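Local coordinates for SusD superfamily protein (Bacteroides thetaiotaomicron VPI-5482, PDB 3HDX) that probably binds polysaccharide at the bacterial outer membrane as a SusD-family protein, contributing to carbohydrate uptake, at residues G245-N250 with S357-R362; N231-S236 with K254-L259. One frame throughout, in Å; residues are numbered along the deposited sequence. Where two conformers were deposited one is given.

How the interactions relate
Going from the N terminus, the chain leaves helix 213-226 and enters 231-236, passes through helix 237-241 and the turn at 245-250, and comes back through 254-259 into strand 259-261. Interaction 2 closes this short excursion, with 17 residues between its segments. Interaction 1 is the longer closure: 245-250 waits for 357-362, 106 residues further on. The two cross, since 245-250 lies inside the loop of interaction 2 and its partner outside it. They meet at R257, whose NH2 is 2.8 Å from S249 O, and at L259, whose strand pairs antiparallel with 358-361. Together they tie the loops around helix 237-241 to the start of helix 363-376.

Interaction 1 (G245-N250 with S357-R362); sequences GLFYSN and SIVFTR
F247 meets 357-362 twice. Its backbone O accepts a hydrogen bond from S357 N at 2.8 Å, nearly straight at 167°. The ring carries the close packing: F247 CE1 lies 3.5 Å from V359 CG2, the side chains crossing at about a right angle, while S357 O sits at the ring edge, 3.6 Å from F247 CD1. V359 sends CG2 to the ring because that methyl stands anti to the carbonyl carbon, with CG1 anti to the backbone N (chi1 177°). With alanine at F247, the V359 methyl is likely to lose its aromatic partner and a gap to open against L240, I338 and I340. Beside the ring, L246 CD2 reaches R362 CD at 3.5 Å, touching the aliphatic part of a chain whose guanidinium makes salt bridges to E364, E423 and E427. The other end is looser and partly exposed: S249 CA comes only to 4.0 Å from S357 OG, a hydroxyl hydrogen-bonded to N262, and Y248 points away. The type I turn G245-Y248 thus rests between helix 237-241, whose L240 touches L246, F247 and R362, and strand 358-361, which pairs with 259-261 and leads into helix 363-376.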
ATOM      1  N   GLY A 245      18.384   2.643  -1.266  1.00 16.16           N
ATOM      2  CA  GLY A 245      17.551   3.360  -0.347  1.00 16.34           C
ATOM      3  C   GLY A 245      16.314   2.586   0.059  1.00 14.45           C
ATOM      4  O   GLY A 245      16.283   1.343   0.028  1.00 14.52           O
ATOM      5  N   LEU A 246      15.263   3.330   0.388  1.00 13.77           N
ATOM      6  CA  LEU A 246      14.047   2.762   0.994  1.00 13.00           C
ATOM      7  C   LEU A 246      13.433   1.564   0.275  1.00 12.60           C
ATOM      8  O   LEU A 246      12.919   0.668   0.923  1.00 13.73           O
ATOM      9  CB  LEU A 246      12.986   3.853   1.167  1.00 13.17           C
ATOM     10  CG  LEU A 246      11.788   3.505   2.043  1.00 13.17           C
ATOM     11  CD1 LEU A 246      12.207   3.362   3.520  1.00 13.93           C
ATOM     12  CD2 LEU A 246      10.627   4.507   1.877  1.00 15.76           C
ATOM     13  N   PHE A 247      13.488   1.561  -1.060  1.00 13.42           N
ATOM     14  CA  PHE A 247      12.889   0.503  -1.851  1.00 13.17           C
ATOM     15  C   PHE A 247      13.778  -0.743  -1.965  1.00 13.34           C
ATOM     16  O   PHE A 247      13.329  -1.759  -2.499  1.00 15.42           O
ATOM     17  CB  PHE A 247      12.435   1.048  -3.201  1.00 14.27           C
ATOM     18  CG  PHE A 247      11.350   2.068  -3.064  1.00 14.24           C
ATOM     19  CD1 PHE A 247      10.044   1.679  -2.817  1.00 14.72           C
ATOM     20  CD2 PHE A 247      11.638   3.421  -3.083  1.00 13.68           C
ATOM     21  CE1 PHE A 247       9.031   2.632  -2.649  1.00 14.57           C
ATOM     22  CE2 PHE A 247      10.646   4.384  -2.896  1.00 14.41           C
ATOM     23  CZ  PHE A 247       9.343   3.982  -2.663  1.00 14.43           C
ATOM     24  N   TYR A 248      15.027  -0.650  -1.506  1.00 13.67           N
ATOM     25  CA  TYR A 248      15.967  -1.780  -1.510  1.00 15.34           C
ATOM     26  C   TYR A 248      15.744  -2.583  -0.212  1.00 15.86           C
ATOM     27  O   TYR A 248      15.765  -1.993   0.877  1.00 16.03           O
ATOM     28  CB  TYR A 248      17.412  -1.229  -1.629  1.00 16.38           C
ATOM     29  CG  TYR A 248      18.492  -2.249  -1.414  1.00 18.16           C
ATOM     30  CD1 TYR A 248      18.612  -3.334  -2.264  1.00 21.28           C
ATOM     31  CD2 TYR A 248      19.425  -2.096  -0.374  1.00 19.76           C
ATOM     32  CE1 TYR A 248      19.598  -4.289  -2.053  1.00 23.58           C
ATOM     33  CE2 TYR A 248      20.435  -3.019  -0.196  1.00 20.95           C
ATOM     34  CZ  TYR A 248      20.516  -4.100  -1.013  1.00 23.12           C
ATOM     35  OH  TYR A 248      21.534  -5.022  -0.784  1.00 27.02           O
ATOM     36  N   SER A 249      15.554  -3.910  -0.357  1.00 16.89           N
ATOM     37  CA  SER A 249      15.248  -4.803   0.774  0.50 16.77           C
ATOM     38  C   SER A 249      16.159  -4.622   1.976  1.00 16.46           C
ATOM     39  O   SER A 249      15.686  -4.488   3.113  1.00 16.52           O
ATOM     40  CB  SER A 249      15.274  -6.275   0.330  0.50 17.52           C
ATOM     41  OG  SER A 249      16.510  -6.583  -0.295  0.50 18.67           O
ATOM     42  N   ASN A 250      17.485  -4.604   1.727  1.00 16.90           N
ATOM     43  CA  ASN A 250      18.470  -4.520   2.805  0.50 18.37           C
ATOM     44  C   ASN A 250      18.998  -3.102   3.107  1.00 17.59           C
ATOM     45  O   ASN A 250      20.089  -2.943   3.640  1.00 19.28           O
ATOM     46  CB  ASN A 250      19.593  -5.533   2.507  0.50 19.06           C
ATOM     47  CG  ASN A 250      19.106  -6.996   2.569  0.50 20.71           C
ATOM     48  OD1 ASN A 250      18.127  -7.321   3.258  0.50 21.11           O
ATOM     49  ND2 ASN A 250      19.808  -7.877   1.879  0.50 23.10           N
ATOM     50  N   SER A 357      11.046  -3.260  -3.148  1.00 15.10           N
ATOM     51  CA  SER A 357      10.003  -3.628  -2.206  1.00 15.15           C
ATOM     52  C   SER A 357       8.750  -2.815  -2.498  1.00 13.40           C
ATOM     53  O   SER A 357       8.823  -1.660  -2.953  1.00 13.49           O
ATOM     54  CB  SER A 357      10.393  -3.281  -0.763  1.00 16.84           C
ATOM     55  OG  SER A 357      11.504  -3.994  -0.280  1.00 18.52           O
ATOM     56  N   ILE A 358       7.611  -3.438  -2.220  1.00 12.66           N
ATOM     57  CA  ILE A 358       6.357  -2.718  -2.091  1.00 14.10           C
ATOM     58  C   ILE A 358       6.411  -1.980  -0.741  1.00 13.50           C
ATOM     59  O   ILE A 358       6.748  -2.584   0.306  1.00 14.30           O
ATOM     60  CB  ILE A 358       5.150  -3.669  -2.137  1.00 14.03           C
ATOM     61  CG1 ILE A 358       5.004  -4.321  -3.500  1.00 17.16           C
ATOM     62  CG2 ILE A 358       3.849  -2.922  -1.720  1.00 15.60           C
ATOM     63  CD1 ILE A 358       4.111  -5.548  -3.481  1.00 17.67           C
ATOM     64  N   VAL A 359       6.132  -0.675  -0.768  1.00 12.37           N
ATOM     65  CA  VAL A 359       6.060   0.132   0.450  1.00 13.01           C
ATOM     66  C   VAL A 359       4.625   0.588   0.597  1.00 11.65           C
ATOM     67  O   VAL A 359       4.176   1.530  -0.068  1.00 13.09           O
ATOM     68  CB  VAL A 359       7.022   1.296   0.452  1.00 13.82           C
ATOM     69  CG1 VAL A 359       6.839   2.135   1.742  1.00 14.60           C
ATOM     70  CG2 VAL A 359       8.501   0.794   0.254  1.00 14.21           C
ATOM     71  N   PHE A 360       3.872  -0.142   1.426  1.00 12.81           N
ATOM     72  CA  PHE A 360       2.498   0.229   1.651  1.00 12.43           C
ATOM     73  C   PHE A 360       2.407   1.554   2.380  1.00 11.82           C
ATOM     74  O   PHE A 360       1.599   2.394   2.016  1.00 12.34           O
ATOM     75  CB  PHE A 360       1.715  -0.871   2.358  1.00 13.90           C
ATOM     76  CG  PHE A 360       0.312  -0.482   2.670  1.00 13.86           C
ATOM     77  CD1 PHE A 360      -0.675  -0.465   1.675  1.00 14.78           C
ATOM     78  CD2 PHE A 360      -0.038  -0.052   3.937  1.00 14.71           C
ATOM     79  CE1 PHE A 360      -2.005  -0.058   2.006  1.00 15.37           C
ATOM     80  CE2 PHE A 360      -1.344   0.339   4.224  1.00 15.58           C
ATOM     81  CZ  PHE A 360      -2.290   0.359   3.261  1.00 15.74           C
ATOM     82  N   THR A 361       3.215   1.705   3.429  1.00 12.34           N
ATOM     83  CA  THR A 361       3.242   2.929   4.204  1.00 12.55           C
ATOM     84  C   THR A 361       4.589   3.172   4.853  1.00 12.66           C
ATOM     85  O   THR A 361       5.432   2.288   5.010  1.00 12.96           O
ATOM     86  CB  THR A 361       2.111   2.966   5.257  1.00 13.81           C
ATOM     87  OG1 THR A 361       1.993   4.289   5.815  1.00 14.24           O
ATOM     88  CG2 THR A 361       2.296   1.936   6.370  1.00 14.30           C
ATOM     89  N   ARG A 362       4.747   4.420   5.221  1.00 13.34           N
ATOM     90  CA  ARG A 362       5.927   5.000   5.809  1.00 13.57           C
ATOM     91  C   ARG A 362       5.490   6.267   6.546  1.00 12.19           C
ATOM     92  O   ARG A 362       4.352   6.734   6.388  1.00 11.40           O
ATOM     93  CB  ARG A 362       7.001   5.291   4.749  1.00 13.36           C
ATOM     94  CG  ARG A 362       6.538   6.170   3.580  1.00 12.89           C
ATOM     95  CD  ARG A 362       7.606   6.111   2.474  1.00 12.40           C
ATOM     96  NE  ARG A 362       7.264   6.874   1.265  1.00 12.81           N
ATOM     97  CZ  ARG A 362       7.567   8.155   1.063  1.00 12.82           C
ATOM     98  NH1 ARG A 362       8.125   8.895   2.005  1.00 13.12           N
ATOM     99  NH2 ARG A 362       7.263   8.718  -0.090  1.00 11.87           N
TER

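Interaction 2 (N231-S236 with K254-L259). With EDO (1,2-ethanediol), chain I.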
ATOM      1  N   ASN A 231      12.244   1.771  14.748  1.00 13.47           N
ATOM      2  CA  ASN A 231      13.300   2.433  13.998  1.00 14.28           C
ATOM      3  C   ASN A 231      12.814   3.028  12.654  1.00 14.27           C
ATOM      4  O   ASN A 231      13.506   2.931  11.649  1.00 15.39           O
ATOM      5  CB  ASN A 231      14.514   1.510  13.789  1.00 14.43           C
ATOM      6  CG  ASN A 231      15.765   2.277  13.386  1.00 15.78           C
ATOM      7  OD1 ASN A 231      16.008   3.393  13.866  1.00 17.07           O
ATOM      8  ND2 ASN A 231      16.572   1.671  12.523  1.00 17.36           N
ATOM      9  N   ALA A 232      11.599   3.577  12.662  1.00 13.21           N
ATOM     10  CA  ALA A 232      11.027   4.249  11.500  1.00 12.66           C
ATOM     11  C   ALA A 232      11.319   5.745  11.605  1.00 13.27           C
ATOM     12  O   ALA A 232      11.159   6.357  12.667  1.00 13.70           O
ATOM     13  CB  ALA A 232       9.524   3.995  11.383  1.00 13.19           C
ATOM     14  N   LYS A 233      11.729   6.313  10.484  1.00 13.80           N
ATOM     15  CA  LYS A 233      12.126   7.721  10.383  1.00 13.68           C
ATOM     16  C   LYS A 233      11.521   8.357   9.148  1.00 13.26           C
ATOM     17  O   LYS A 233      10.946   7.669   8.293  1.00 14.33           O
ATOM     18  CB  LYS A 233      13.659   7.790  10.267  1.00 15.98           C
ATOM     19  CG  LYS A 233      14.413   7.160  11.453  1.00 18.26           C
ATOM     20  CD  LYS A 233      15.918   7.146  11.278  1.00 22.08           C
ATOM     21  CE  LYS A 233      16.621   6.542  12.490  1.00 25.24           C
ATOM     22  NZ  LYS A 233      18.089   6.478  12.249  1.00 27.53           N
ATOM     23  N   TYR A 234      11.663   9.673   9.070  1.00 13.24           N
ATOM     24  CA  TYR A 234      11.382  10.401   7.850  1.00 12.56           C
ATOM     25  C   TYR A 234      12.611  10.220   6.950  1.00 13.79           C
ATOM     26  O   TYR A 234      13.773  10.287   7.409  1.00 15.37           O
ATOM     27  CB  TYR A 234      11.110  11.872   8.137  1.00 14.20           C
ATOM     28  CG  TYR A 234       9.823  12.081   8.916  1.00 14.15           C
ATOM     29  CD1 TYR A 234       8.582  12.109   8.282  1.00 14.35           C
ATOM     30  CD2 TYR A 234       9.839  12.239  10.312  1.00 16.26           C
ATOM     31  CE1 TYR A 234       7.419  12.304   8.994  1.00 14.33           C
ATOM     32  CE2 TYR A 234       8.668  12.448  11.038  1.00 16.56           C
ATOM     33  CZ  TYR A 234       7.448  12.485  10.351  1.00 15.30           C
ATOM     34  OH  TYR A 234       6.314  12.642  11.084  1.00 15.26           O
ATOM     35  N   THR A 235      12.356  10.022   5.677  1.00 13.36           N
ATOM     36  CA  THR A 235      13.386   9.669   4.708  1.00 14.56           C
ATOM     37  C   THR A 235      13.757  10.892   3.850  1.00 13.08           C
ATOM     38  O   THR A 235      12.875  11.629   3.369  1.00 13.86           O
ATOM     39  CB  THR A 235      12.915   8.474   3.831  1.00 14.67           C
ATOM     40  OG1 THR A 235      12.564   7.357   4.656  1.00 14.08           O
ATOM     41  CG2 THR A 235      13.962   8.053   2.800  1.00 15.23           C
ATOM     42  N   SER A 236      15.058  11.119   3.694  1.00 13.31           N
ATOM     43  CA  SER A 236      15.540  12.175   2.826  1.00 13.34           C
ATOM     44  C   SER A 236      15.260  11.810   1.369  1.00 13.46           C
ATOM     45  O   SER A 236      15.064  10.623   1.005  1.00 12.71           O
ATOM     46  CB  SER A 236      17.054  12.356   3.007  1.00 12.02           C
ATOM     47  OG  SER A 236      17.781  11.248   2.474  1.00 13.96           O
ATOM     48  N   LYS A 254      15.747   0.569   6.053  1.00 14.51           N
ATOM     49  CA  LYS A 254      14.647  -0.427   5.937  1.00 13.90           C
ATOM     50  C   LYS A 254      13.561  -0.349   7.012  1.00 14.25           C
ATOM     51  O   LYS A 254      12.403  -0.618   6.735  1.00 14.39           O
ATOM     52  CB  LYS A 254      15.174  -1.863   5.815  1.00 15.13           C
ATOM     53  CG  LYS A 254      15.931  -2.418   7.014  1.00 15.81           C
ATOM     54  CD  LYS A 254      16.499  -3.783   6.665  1.00 17.51           C
ATOM     55  CE  LYS A 254      16.998  -4.560   7.876  1.00 18.87           C
ATOM     56  NZ  LYS A 254      18.073  -3.846   8.622  1.00 19.21           N
ATOM     57  N   GLY A 255      13.924   0.023   8.238  1.00 12.63           N
ATOM     58  CA  GLY A 255      12.946   0.167   9.304  1.00 13.12           C
ATOM     59  C   GLY A 255      11.872   1.222   9.030  1.00 13.21           C
ATOM     60  O   GLY A 255      10.801   1.212   9.643  1.00 13.56           O
ATOM     61  N   SER A 256      12.177   2.128   8.108  1.00 12.63           N
ATOM     62  CA  SER A 256      11.244   3.153   7.700  1.00 11.71           C
ATOM     63  C   SER A 256      10.114   2.648   6.804  1.00 11.76           C
ATOM     64  O   SER A 256       9.136   3.388   6.569  1.00 13.30           O
ATOM     65  CB  SER A 256      11.990   4.340   7.097  1.00 12.56           C
ATOM     66  OG  SER A 256      12.838   4.955   8.081  1.00 13.29           O
ATOM     67  N   ARG A 257      10.225   1.402   6.338  1.00 11.73           N
ATOM     68  CA  ARG A 257       9.082   0.728   5.655  1.00 11.43           C
ATOM     69  C   ARG A 257       8.185   0.217   6.787  1.00 11.98           C
ATOM     70  O   ARG A 257       8.423  -0.866   7.336  1.00 13.45           O
ATOM     71  CB  ARG A 257       9.532  -0.377   4.737  1.00 12.33           C
ATOM     72  CG  ARG A 257      10.437   0.042   3.624  1.00 12.95           C
ATOM     73  CD  ARG A 257      10.594  -1.062   2.603  1.00 13.52           C
ATOM     74  NE  ARG A 257      11.273  -2.236   3.152  1.00 14.26           N
ATOM     75  CZ  ARG A 257      12.582  -2.526   3.082  1.00 14.35           C
ATOM     76  NH1 ARG A 257      13.477  -1.699   2.526  1.00 13.66           N
ATOM     77  NH2 ARG A 257      13.023  -3.666   3.609  1.00 14.70           N
ATOM     78  N   ILE A 258       7.218   1.032   7.201  1.00 11.27           N
ATOM     79  CA  ILE A 258       6.321   0.674   8.313  1.00 12.38           C
ATOM     80  C   ILE A 258       5.533  -0.600   7.974  1.00 12.68           C
ATOM     81  O   ILE A 258       5.353  -1.451   8.849  1.00 13.83           O
ATOM     82  CB  ILE A 258       5.411   1.846   8.702  1.00 12.94           C
ATOM     83  CG1 ILE A 258       6.254   2.992   9.248  1.00 13.74           C
ATOM     84  CG2 ILE A 258       4.317   1.407   9.755  1.00 13.02           C
ATOM     85  CD1 ILE A 258       5.458   4.254   9.522  1.00 13.81           C
ATOM     86  N   LEU A 259       5.092  -0.694   6.720  1.00 12.45           N
ATOM     87  CA  LEU A 259       4.459  -1.907   6.179  1.00 11.31           C
ATOM     88  C   LEU A 259       4.880  -2.044   4.727  1.00 11.64           C
ATOM     89  O   LEU A 259       4.658  -1.121   3.910  1.00 12.16           O
ATOM     90  CB  LEU A 259       2.925  -1.849   6.319  1.00 12.11           C
ATOM     91  CG  LEU A 259       2.140  -3.167   6.166  1.00 12.39           C
ATOM     92  CD1 LEU A 259       0.714  -2.937   6.694  1.00 14.84           C
ATOM     93  CD2 LEU A 259       2.084  -3.714   4.777  1.00 14.80           C
TER
HETATM   94  C1  EDO I 608       6.768  -5.336   7.078  1.00 21.24           C
HETATM   95  O1  EDO I 608       5.495  -4.962   6.680  1.00 17.90           O
HETATM   96  C2  EDO I 608       7.566  -4.164   7.528  1.00 20.71           C
HETATM   97  O2  EDO I 608       7.982  -3.421   6.377  1.00 20.52           O
HETATM   98  O   HOH W   1      14.986   3.677   9.537  1.00 16.05           O
HETATM   99  O   HOH W   2       8.803   5.575   8.117  1.00 11.92           O
HETATM  100  O   HOH W   3      14.288   6.600   6.646  1.00 15.72           O
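S256 and K233 make the direct polar link: K233 N donates to S256 OG at 3.0 Å, with a somewhat bent N-H...O angle of 150°. The hydroxyl reaches 231-236 with OG anti to its own carbonyl carbon (chi1 -63°), and K233 CB packs against it while the rest of the lysine extends away. Water extends the join. One molecule lies between S256 OG and N231 O, donating to the latter at 2.7 Å; another connects S256 OG, 2.6 Å away, with T235 OG1. S256 OG thus takes part in at least three hydrogen bonds, with K233 N and two waters. G255 and S256 belong to a 3-10 segment, 254-256, closed by R257 N bonding to K254 O; just beyond it I258 and L259 both face T361, a classic beta bulge where the chain enters the antiparallel pair 259-261 with 358-361. Apolar contact is confined to a small patch: A232 CB lies 4.0 Å from I258 CG1, and I258 also packs on L363 of helix 363-376. Backbone atoms come close too, with A232 CA making a CH...O contact of 3.6 Å to G255 O and N231 O 3.5 Å from G255 C; a CB on G255 would run into N231 O. At the far side of the 3-10 segment, a 1,2-ethanediol, probably from the crystallisation liquor, donates through O2 to R257 O at 2.8 Å.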